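Local coordinates for protein putative oxidoreductase (PDB 3NX4) that binds NADP and probably works as an NADPH-dependent acryloyl-CoA reductase of the medium-chain dehydrogenase/reductase superfamily, at residues V34-L39 with A295-L300; K42-I47 with K305-I310; T130-V135 with W279-K284. One frame throughout, in Å; residues are numbered along the deposited sequence.

Contact 1 of 3, residues V34-L39 with A295-L300; sequences VHWSSL and ATEITL
The carboxylate of Glu297 comes to the edge of the six-membered ring of Trp36. Glu297 CD lies in the plane of the indole, and OE1 lies near that plane. Trp36 CZ3 is 3.7 Å from Glu297 OE1, and Trp36 CH2 is 3.8 Å from the same oxygen. The ring and carboxylate planes are 75° apart, so the groups do not stack; OE1 is the nearer oxygen. The meeting is a packing contact along ring C-H groups, with no hydrogen bond across the segments. The strong polar partner of OE1 is Arg119 of helix 118-140, which forms a salt bridge with it and helps fix where the carboxylate sits. Glu297 gets there with an extended chain: CG is anti to the backbone N (chi1 180°), and the second torsion is also trans. The backbone of Glu297 can therefore stay at a distance while its end reaches the indole.

A second, apolar touch lies farther along strand 30-39. Leu39 CD1 meets Ile298 CD1 at 4.0 Å, methyl to methyl, where the two side chains cross at about a right angle. Both residues are buried.

The backbones stay well apart. The nearest CA atoms, those of Trp36 and Thr299, are 9.7 Å from each other, which rules out direct strand pairing here. Strand 318-322 accounts for the gap: it pairs antiparallel with strand 30-39 and parallel with strand 295-299 in the mixed sheet of the GroES-like catalytic domain. Helix 118-140 packs against the indole, and helix 303-311 covers the end where Leu39 and Ile298 meet.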
loop_
_atom_site.group_PDB
_atom_site.type_symbol
_atom_site.label_atom_id
_atom_site.label_comp_id
_atom_site.label_asym_id
_atom_site.label_seq_id
_atom_site.Cartn_x
_atom_site.Cartn_y
_atom_site.Cartn_z
ATOM N N VAL A 34 -4.430 -37.213 9.145
ATOM C CA VAL A 34 -4.325 -35.950 9.867
ATOM C C VAL A 34 -4.166 -36.162 11.361
ATOM O O VAL A 34 -4.906 -36.936 11.968
ATOM C CB VAL A 34 -5.559 -35.067 9.605
ATOM C CG1 VAL A 34 -5.505 -33.799 10.452
ATOM C CG2 VAL A 34 -5.653 -34.729 8.105
ATOM N N HIS A 35 -3.203 -35.471 11.959
ATOM C CA HIS A 35 -2.974 -35.604 13.394
ATOM C C HIS A 35 -3.333 -34.336 14.146
ATOM O O HIS A 35 -3.714 -34.391 15.313
ATOM C CB HIS A 35 -1.529 -36.014 13.670
ATOM C CG HIS A 35 -1.177 -37.352 13.097
ATOM N ND1 HIS A 35 0.032 -37.611 12.491
ATOM C CD2 HIS A 35 -1.890 -38.501 13.020
ATOM C CE1 HIS A 35 0.055 -38.864 12.072
ATOM N NE2 HIS A 35 -1.101 -39.425 12.379
ATOM N N TRP A 36 -3.219 -33.197 13.466
ATOM C CA TRP A 36 -3.553 -31.905 14.054
ATOM C C TRP A 36 -4.225 -31.008 13.031
ATOM O O TRP A 36 -3.936 -31.086 11.835
ATOM C CB TRP A 36 -2.290 -31.207 14.560
ATOM C CG TRP A 36 -1.546 -32.006 15.568
ATOM C CD1 TRP A 36 -0.486 -32.842 15.337
ATOM C CD2 TRP A 36 -1.801 -32.059 16.971
ATOM N NE1 TRP A 36 -0.066 -33.407 16.517
ATOM C CE2 TRP A 36 -0.862 -32.947 17.533
ATOM C CE3 TRP A 36 -2.735 -31.439 17.814
ATOM C CZ2 TRP A 36 -0.831 -33.233 18.900
ATOM C CZ3 TRP A 36 -2.703 -31.727 19.165
ATOM C CH2 TRP A 36 -1.755 -32.611 19.694
ATOM N N SER A 37 -5.132 -30.165 13.507
ATOM C CA SER A 37 -5.652 -29.067 12.707
ATOM C C SER A 37 -5.731 -27.833 13.613
ATOM O O SER A 37 -5.167 -27.830 14.707
ATOM C CB SER A 37 -7.018 -29.409 12.103
ATOM O OG SER A 37 -7.453 -28.390 11.208
ATOM N N SER A 38 -6.415 -26.787 13.159
ATOM C CA SER A 38 -6.619 -25.611 13.993
ATOM C C SER A 38 -7.897 -24.890 13.600
ATOM O O SER A 38 -8.537 -25.242 12.614
ATOM C CB SER A 38 -5.411 -24.660 13.911
ATOM O OG SER A 38 -5.507 -23.763 12.819
ATOM N N LEU A 39 -8.292 -23.905 14.396
ATOM C CA LEU A 39 -9.422 -23.068 14.038
ATOM C C LEU A 39 -8.940 -21.647 13.823
ATOM O O LEU A 39 -8.421 -21.016 14.745
ATOM C CB LEU A 39 -10.477 -23.066 15.139
ATOM C CG LEU A 39 -11.150 -24.403 15.427
ATOM C CD1 LEU A 39 -12.221 -24.234 16.518
ATOM C CD2 LEU A 39 -11.750 -24.968 14.151
ATOM N N ALA A 295 -1.458 -21.419 22.758
ATOM C CA ALA A 295 -2.306 -22.515 22.320
ATOM C C ALA A 295 -3.361 -22.949 23.340
ATOM O O ALA A 295 -3.092 -23.041 24.535
ATOM C CB ALA A 295 -1.451 -23.705 21.920
ATOM N N THR A 296 -4.561 -23.220 22.845
ATOM C CA THR A 296 -5.543 -23.982 23.595
ATOM C C THR A 296 -5.903 -25.209 22.772
ATOM O O THR A 296 -6.372 -25.086 21.637
ATOM C CB THR A 296 -6.808 -23.166 23.878
ATOM O OG1 THR A 296 -6.455 -22.005 24.626
ATOM C CG2 THR A 296 -7.805 -23.988 24.680
ATOM N N GLU A 297 -5.667 -26.394 23.336
ATOM C CA GLU A 297 -5.908 -27.639 22.609
ATOM C C GLU A 297 -7.312 -28.171 22.858
ATOM O O GLU A 297 -7.721 -28.334 23.997
ATOM C CB GLU A 297 -4.883 -28.707 23.002
ATOM C CG GLU A 297 -5.081 -30.035 22.277
ATOM C CD GLU A 297 -4.078 -31.083 22.707
ATOM O OE1 GLU A 297 -2.868 -30.763 22.776
ATOM O OE2 GLU A 297 -4.497 -32.225 22.979
ATOM N N ILE A 298 -8.050 -28.440 21.788
ATOM C CA ILE A 298 -9.402 -28.969 21.914
ATOM C C ILE A 298 -9.519 -30.214 21.057
ATOM O O ILE A 298 -8.604 -30.544 20.302
ATOM C CB ILE A 298 -10.450 -27.953 21.439
ATOM C CG1 ILE A 298 -10.341 -27.741 19.921
ATOM C CG2 ILE A 298 -10.266 -26.629 22.172
ATOM C CD1 ILE A 298 -11.444 -26.872 19.354
ATOM N N THR A 299 -10.643 -30.910 21.173
ATOM C CA THR A 299 -10.897 -32.057 20.318
ATOM C C THR A 299 -11.817 -31.642 19.182
ATOM O O THR A 299 -12.376 -30.549 19.194
ATOM C CB THR A 299 -11.561 -33.199 21.086
ATOM O OG1 THR A 299 -12.869 -32.781 21.492
ATOM C CG2 THR A 299 -10.736 -33.550 22.315
ATOM N N LEU A 300 -11.986 -32.525 18.207
ATOM C CA LEU A 300 -12.782 -32.207 17.033
ATOM C C LEU A 300 -14.219 -31.881 17.437
ATOM O O LEU A 300 -14.843 -30.981 16.880
ATOM C CB LEU A 300 -12.751 -33.369 16.039
ATOM C CG LEU A 300 -13.304 -33.126 14.633
ATOM C CD1 LEU A 300 -12.572 -31.996 13.947
ATOM C CD2 LEU A 300 -13.228 -34.400 13.788
#

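Contact 2 of 3, residues K42-I47 with K305-I310; sequences KDALAI and KFADAI
Ile310 reaches across to Ala44 with most of its side chain. Its CB is 3.8 Å from Ala44 CB. CG2 comes nearer, at 3.6 Å from Ala44 CB. This branch stands anti to the backbone N, while CG1 lies beside that N (chi1 -68°). CG1 then carries the tip, CD1, back to 4.0 Å from Ala44 CB, so both branches of the isoleucine touch one methyl. CD1 also packs on Leu39 of strand 30-39. The same Ala44 CB sits 3.6 Å from the backbone oxygen of Ala307. The axes of 42-47 and 305-310 approach to 8.5 Å, with a crossing angle of -113°. Alanines at the crossing let the backbones come near, with the CA atoms of Ala44 and Ala307 only 4.3 Å apart. The crossing joins helix 41-48, which follows strand 30-39, to helix 303-311, which follows strand 295-299, within the catalytic part of this medium-chain dehydrogenase/reductase fold. Ile310 also touches the bound NADP and Tyr41, an NADP-binding residue. From the other helix, Ile47 adds its CG2 methyl, 3.8 Å from Ala307 CB.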
loop_
_atom_site.group_PDB
_atom_site.type_symbol
_atom_site.label_atom_id
_atom_site.label_comp_id
_atom_site.label_asym_id
_atom_site.label_seq_id
_atom_site.Cartn_x
_atom_site.Cartn_y
_atom_site.Cartn_z
ATOM N N LYS A 42 -11.380 -17.618 9.702
ATOM C CA LYS A 42 -12.099 -18.050 8.510
ATOM C C LYS A 42 -12.831 -19.377 8.747
ATOM O O LYS A 42 -13.953 -19.557 8.281
ATOM C CB LYS A 42 -11.172 -18.135 7.288
ATOM C CG LYS A 42 -11.940 -18.084 5.968
ATOM C CD LYS A 42 -11.135 -18.601 4.787
ATOM C CE LYS A 42 -9.932 -17.742 4.506
ATOM N NZ LYS A 42 -9.275 -18.138 3.223
ATOM N N ASP A 43 -12.196 -20.298 9.472
ATOM C CA ASP A 43 -12.839 -21.561 9.832
ATOM C C ASP A 43 -14.075 -21.302 10.704
ATOM O O ASP A 43 -15.092 -21.982 10.571
ATOM C CB ASP A 43 -11.882 -22.478 10.604
ATOM C CG ASP A 43 -10.670 -22.887 9.802
ATOM O OD1 ASP A 43 -10.835 -23.315 8.637
ATOM O OD2 ASP A 43 -9.546 -22.790 10.348
ATOM N N ALA A 44 -13.972 -20.334 11.613
ATOM C CA ALA A 44 -15.087 -20.011 12.503
ATOM C C ALA A 44 -16.266 -19.435 11.714
ATOM O O ALA A 44 -17.418 -19.771 11.976
ATOM C CB ALA A 44 -14.641 -19.051 13.622
ATOM N N LEU A 45 -15.972 -18.573 10.743
ATOM C CA LEU A 45 -16.999 -18.071 9.829
ATOM C C LEU A 45 -17.685 -19.213 9.076
ATOM O O LEU A 45 -18.912 -19.263 8.990
ATOM C CB LEU A 45 -16.391 -17.099 8.820
ATOM C CG LEU A 45 -16.007 -15.716 9.336
ATOM C CD1 LEU A 45 -15.247 -14.947 8.272
ATOM C CD2 LEU A 45 -17.255 -14.964 9.781
ATOM N N ALA A 46 -16.886 -20.118 8.516
ATOM C CA ALA A 46 -17.427 -21.274 7.810
ATOM C C ALA A 46 -18.351 -22.084 8.716
ATOM O O ALA A 46 -19.493 -22.385 8.359
ATOM C CB ALA A 46 -16.295 -22.156 7.288
ATOM N N ILE A 47 -17.849 -22.429 9.895
ATOM C CA ILE A 47 -18.548 -23.352 10.782
ATOM C C ILE A 47 -19.836 -22.751 11.355
ATOM O O ILE A 47 -20.796 -23.474 11.613
ATOM C CB ILE A 47 -17.620 -23.846 11.915
ATOM C CG1 ILE A 47 -16.461 -24.659 11.324
ATOM C CG2 ILE A 47 -18.387 -24.674 12.926
ATOM C CD1 ILE A 47 -15.359 -24.981 12.316
ATOM N N LYS A 305 -18.349 -25.355 19.178
ATOM C CA LYS A 305 -18.416 -24.485 20.349
ATOM C C LYS A 305 -17.329 -23.425 20.287
ATOM O O LYS A 305 -17.566 -22.256 20.599
ATOM C CB LYS A 305 -18.269 -25.303 21.634
ATOM C CG LYS A 305 -18.140 -24.462 22.892
ATOM C CD LYS A 305 -18.168 -25.323 24.150
ATOM C CE LYS A 305 -17.040 -26.343 24.153
ATOM N NZ LYS A 305 -17.030 -27.160 25.401
ATOM N N PHE A 306 -16.132 -23.828 19.874
ATOM C CA PHE A 306 -15.029 -22.878 19.815
ATOM C C PHE A 306 -15.165 -21.893 18.659
ATOM O O PHE A 306 -14.749 -20.740 18.778
ATOM C CB PHE A 306 -13.672 -23.589 19.841
ATOM C CG PHE A 306 -13.176 -23.858 21.231
ATOM C CD1 PHE A 306 -12.164 -23.082 21.787
ATOM C CD2 PHE A 306 -13.759 -24.852 22.006
ATOM C CE1 PHE A 306 -11.728 -23.312 23.098
ATOM C CE2 PHE A 306 -13.333 -25.090 23.319
ATOM C CZ PHE A 306 -12.317 -24.321 23.864
ATOM N N ALA A 307 -15.765 -22.333 17.555
ATOM C CA ALA A 307 -16.047 -21.427 16.441
ATOM C C ALA A 307 -16.972 -20.295 16.897
ATOM O O ALA A 307 -16.788 -19.140 16.513
ATOM C CB ALA A 307 -16.655 -22.178 15.268
ATOM N N ASP A 308 -17.958 -20.628 17.728
ATOM C CA ASP A 308 -18.844 -19.608 18.282
ATOM C C ASP A 308 -18.060 -18.619 19.128
ATOM O O ASP A 308 -18.197 -17.407 18.965
ATOM C CB ASP A 308 -19.956 -20.239 19.111
ATOM C CG ASP A 308 -21.054 -20.821 18.251
ATOM O OD1 ASP A 308 -21.202 -20.368 17.096
ATOM O OD2 ASP A 308 -21.775 -21.724 18.731
ATOM N N ALA A 309 -17.237 -19.136 20.031
ATOM C CA ALA A 309 -16.421 -18.279 20.885
ATOM C C ALA A 309 -15.548 -17.336 20.051
ATOM O O ALA A 309 -15.441 -16.148 20.343
ATOM C CB ALA A 309 -15.572 -19.122 21.819
ATOM N N ILE A 310 -14.924 -17.860 19.002
ATOM C CA ILE A 310 -14.086 -17.031 18.145
ATOM C C ILE A 310 -14.876 -15.878 17.548
ATOM O O ILE A 310 -14.440 -14.727 17.585
ATOM C CB ILE A 310 -13.462 -17.868 17.003
ATOM C CG1 ILE A 310 -12.450 -18.860 17.573
ATOM C CG2 ILE A 310 -12.819 -16.970 15.953
ATOM C CD1 ILE A 310 -12.045 -19.930 16.592
#

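Contact 3 of 3, residues T130-V135 with W279-K284; sequences TAMLCV and WARLVK. With NAP (NADP nicotinamide-adenine-dinucleotide phosphate), chain C.
Met132, a selenomethionine here, sends CG anti to its own N (chi1 -170°) and then bends at the next two torsions. The bend carries SE to Arg281 CB and swings CE over the guanidinium. The arginine side chain is bent too, at chi2 and chi3, and brings its guanidinium round to meet CE. The contact packs helix 118-140 against helix 272-285 in a medium-chain dehydrogenase/reductase fold, beside the six-stranded parallel sheet of the Rossmann-type domain, where helix 272-285 follows strand 261-264. Met132 SE touches Arg281 CB at 3.7 Å. The two side chains cross at about a right angle. Arg281 makes salt bridges with Asp285 and Glu139, which help hold the guanidinium in place. Leu282 packs nearer the base of Met132, on CB and CG, and these side chains run past each other in opposite directions. Met132 CB is 3.8 Å from Leu282 CG. Within its own helix, Leu282 lays CD1 over one face of the Trp279 ring, off its centre. Two residues before Met132, on the side of the helix turned from 279-284, Thr130 faces the cofactor. Its OG1 is 3.1 Å from C4N of the NADP nicotinamide and hydrogen-bonds to Thr126 O. Met132 CE sits over one guanidinium face, 3.6 Å from Arg281 NH2 and 4.2 Å from Arg281 NH1.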
loop_
_atom_site.group_PDB
_atom_site.type_symbol
_atom_site.label_atom_id
_atom_site.label_comp_id
_atom_site.label_asym_id
_atom_site.label_seq_id
_atom_site.Cartn_x
_atom_site.Cartn_y
_atom_site.Cartn_z
ATOM N N THR A 130 0.358 -16.293 8.281
ATOM C CA THR A 130 -0.019 -14.932 7.914
ATOM C C THR A 130 0.757 -13.840 8.692
ATOM O O THR A 130 1.193 -12.844 8.114
ATOM C CB THR A 130 -1.531 -14.737 8.119
ATOM O OG1 THR A 130 -2.239 -15.701 7.330
ATOM C CG2 THR A 130 -1.962 -13.329 7.694
ATOM N N ALA A 131 0.905 -14.003 9.998
ATOM C CA ALA A 131 1.665 -13.025 10.777
ATOM C C ALA A 131 3.080 -12.934 10.224
ATOM O O ALA A 131 3.660 -11.839 10.131
ATOM C CB ALA A 131 1.713 -13.417 12.233
HETATM N N MSE A 132 3.635 -14.096 9.864
HETATM C CA MSE A 132 4.989 -14.135 9.332
HETATM C C MSE A 132 5.056 -13.387 7.990
HETATM O O MSE A 132 5.979 -12.606 7.751
HETATM C CB MSE A 132 5.482 -15.575 9.177
HETATM C CG MSE A 132 6.965 -15.669 8.854
HETATM SE SE MSE A 132 8.132 -15.132 10.354
HETATM C CE MSE A 132 8.946 -13.718 9.508
ATOM N N LEU A 133 4.091 -13.635 7.108
ATOM C CA LEU A 133 4.032 -12.879 5.858
ATOM C C LEU A 133 3.939 -11.364 6.109
ATOM O O LEU A 133 4.498 -10.582 5.334
ATOM C CB LEU A 133 2.873 -13.347 4.986
ATOM C CG LEU A 133 2.990 -14.790 4.484
ATOM C CD1 LEU A 133 1.686 -15.212 3.827
ATOM C CD2 LEU A 133 4.171 -14.952 3.515
ATOM N N CYS A 134 3.234 -10.954 7.174
ATOM C CA CYS A 134 3.091 -9.524 7.480
ATOM C C CYS A 134 4.404 -8.942 7.957
ATOM O O CYS A 134 4.800 -7.862 7.548
ATOM C CB CYS A 134 2.021 -9.286 8.548
ATOM S SG CYS A 134 0.344 -9.587 7.979
ATOM N N VAL A 135 5.090 -9.669 8.827
ATOM C CA VAL A 135 6.409 -9.246 9.268
ATOM C C VAL A 135 7.367 -9.124 8.065
ATOM O O VAL A 135 8.147 -8.178 7.964
ATOM C CB VAL A 135 6.954 -10.227 10.315
ATOM C CG1 VAL A 135 8.423 -9.959 10.591
ATOM C CG2 VAL A 135 6.106 -10.131 11.610
ATOM N N TRP A 279 7.770 -20.412 6.413
ATOM C CA TRP A 279 7.860 -21.527 7.361
ATOM C C TRP A 279 9.255 -21.619 7.977
ATOM O O TRP A 279 9.402 -21.753 9.182
ATOM C CB TRP A 279 7.432 -22.862 6.719
ATOM C CG TRP A 279 5.946 -22.961 6.600
ATOM C CD1 TRP A 279 5.208 -22.882 5.452
ATOM C CD2 TRP A 279 5.003 -23.090 7.679
ATOM N NE1 TRP A 279 3.869 -22.980 5.746
ATOM C CE2 TRP A 279 3.714 -23.100 7.106
ATOM C CE3 TRP A 279 5.126 -23.215 9.071
ATOM C CZ2 TRP A 279 2.556 -23.234 7.871
ATOM C CZ3 TRP A 279 3.963 -23.346 9.840
ATOM C CH2 TRP A 279 2.698 -23.352 9.235
ATOM N N ALA A 280 10.280 -21.520 7.141
ATOM C CA ALA A 280 11.645 -21.509 7.647
ATOM C C ALA A 280 11.865 -20.374 8.664
ATOM O O ALA A 280 12.526 -20.571 9.678
ATOM C CB ALA A 280 12.632 -21.402 6.493
ATOM N N ARG A 281 11.312 -19.191 8.395
ATOM C CA ARG A 281 11.478 -18.049 9.312
ATOM C C ARG A 281 10.743 -18.279 10.636
ATOM O O ARG A 281 11.252 -17.946 11.709
ATOM C CB ARG A 281 10.996 -16.734 8.671
ATOM C CG ARG A 281 11.948 -16.138 7.597
ATOM C CD ARG A 281 13.177 -15.471 8.206
ATOM N NE ARG A 281 12.841 -14.476 9.235
ATOM C CZ ARG A 281 12.578 -13.192 8.992
ATOM N NH1 ARG A 281 12.616 -12.734 7.749
ATOM N NH2 ARG A 281 12.285 -12.360 9.995
ATOM N N LEU A 282 9.541 -18.838 10.555
ATOM C CA LEU A 282 8.779 -19.178 11.751
ATOM C C LEU A 282 9.562 -20.116 12.674
ATOM O O LEU A 282 9.645 -19.892 13.879
ATOM C CB LEU A 282 7.435 -19.806 11.366
ATOM C CG LEU A 282 6.379 -18.798 10.885
ATOM C CD1 LEU A 282 5.309 -19.527 10.096
ATOM C CD2 LEU A 282 5.766 -18.028 12.069
ATOM N N VAL A 283 10.142 -21.165 12.110
ATOM C CA VAL A 283 10.903 -22.095 12.928
ATOM C C VAL A 283 12.016 -21.339 13.647
ATOM O O VAL A 283 12.315 -21.599 14.810
ATOM C CB VAL A 283 11.477 -23.247 12.088
ATOM C CG1 VAL A 283 12.415 -24.097 12.929
ATOM C CG2 VAL A 283 10.339 -24.088 11.526
ATOM N N LYS A 284 12.608 -20.378 12.953
ATOM C CA LYS A 284 13.712 -19.616 13.517
ATOM C C LYS A 284 13.262 -18.552 14.518
ATOM O O LYS A 284 13.914 -18.348 15.542
ATOM C CB LYS A 284 14.531 -18.971 12.391
ATOM C CG LYS A 284 15.691 -18.114 12.867
ATOM C CD LYS A 284 16.469 -17.524 11.693
ATOM C CE LYS A 284 15.635 -16.515 10.896
ATOM N NZ LYS A 284 15.491 -15.182 11.565
HETATM P PA NAP C . -8.971 -13.742 15.724
HETATM O O1A NAP C . -8.151 -14.709 16.473
HETATM O O2A NAP C . -10.428 -13.784 15.920
HETATM O O5B NAP C . -8.414 -12.261 15.949
HETATM C C5B NAP C . -9.217 -11.173 15.587
HETATM C C4B NAP C . -9.008 -10.139 16.685
HETATM O O4B NAP C . -9.608 -8.936 16.289
HETATM C C3B NAP C . -9.669 -10.545 18.004
HETATM O O3B NAP C . -8.752 -11.231 18.833
HETATM C C2B NAP C . -10.049 -9.209 18.615
HETATM O O2B NAP C . -8.932 -8.752 19.340
HETATM C C1B NAP C . -10.213 -8.302 17.408
HETATM N N9A NAP C . -11.628 -8.083 17.073
HETATM C C8A NAP C . -12.622 -9.026 16.984
HETATM N N7A NAP C . -13.766 -8.394 16.622
HETATM C C5A NAP C . -13.509 -7.079 16.466
HETATM C C6A NAP C . -14.305 -5.997 16.115
HETATM N N6A NAP C . -15.596 -6.153 15.851
HETATM N N1A NAP C . -13.741 -4.748 16.038
HETATM C C2A NAP C . -12.402 -4.569 16.313
HETATM N N3A NAP C . -11.614 -5.644 16.669
HETATM C C4A NAP C . -12.165 -6.874 16.746
HETATM O O3 NAP C . -8.720 -13.946 14.140
HETATM P PN NAP C . -7.398 -14.418 13.367
HETATM O O1N NAP C . -7.482 -15.858 13.035
HETATM O O2N NAP C . -6.245 -13.920 14.153
HETATM O O5D NAP C . -7.581 -13.542 12.028
HETATM C C5D NAP C . -7.560 -12.138 12.133
HETATM C C4D NAP C . -8.112 -11.523 10.857
HETATM O O4D NAP C . -7.233 -11.833 9.803
HETATM C C3D NAP C . -9.459 -12.118 10.481
HETATM O O3D NAP C . -10.262 -11.109 9.906
HETATM C C2D NAP C . -9.124 -13.156 9.435
HETATM O O2D NAP C . -10.177 -13.324 8.518
HETATM C C1D NAP C . -7.927 -12.504 8.774
HETATM N N1N NAP C . -7.013 -13.447 8.117
HETATM C C2N NAP C . -6.823 -13.320 6.771
HETATM C C3N NAP C . -5.954 -14.161 6.083
HETATM C C7N NAP C . -5.405 -13.655 4.778
HETATM O O7N NAP C . -5.107 -14.555 3.743
HETATM N N7N NAP C . -5.218 -12.348 4.638
HETATM C C4N NAP C . -5.268 -15.148 6.792
HETATM C C5N NAP C . -5.467 -15.266 8.175
HETATM C C6N NAP C . -6.338 -14.398 8.829
HETATM P P2B NAP C . -9.123 -7.901 20.707
HETATM O O1X NAP C . -7.787 -7.880 21.398
HETATM O O2X NAP C . -9.548 -6.492 20.369
HETATM O O3X NAP C . -10.163 -8.593 21.545
#

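In the fold
Contacts 1 and 2 are neighbours, with centres 13 Å apart, and they touch. Leu39 CD1 packs on Phe306 CB at 3.7 Å, and Ile298 CG2 meets Phe306 CZ at 3.5 Å. Each strand of contact 1 leads into a helix of contact 2, so two strand-helix units, far apart in the sequence, pack side by side. Contact 3 stands apart. Its centre is about 20 Å from that of contact 1 and about 24 Å from that of contact 2, and its segments fall between theirs in the sequence. Contacts 2 and 3 lie on opposite sides of the chain's centre, yet both reach the bound NADP, through Ile310 and Thr130. The side chain of Leu39 in contact 1 stays about 8 Å from the cofactor.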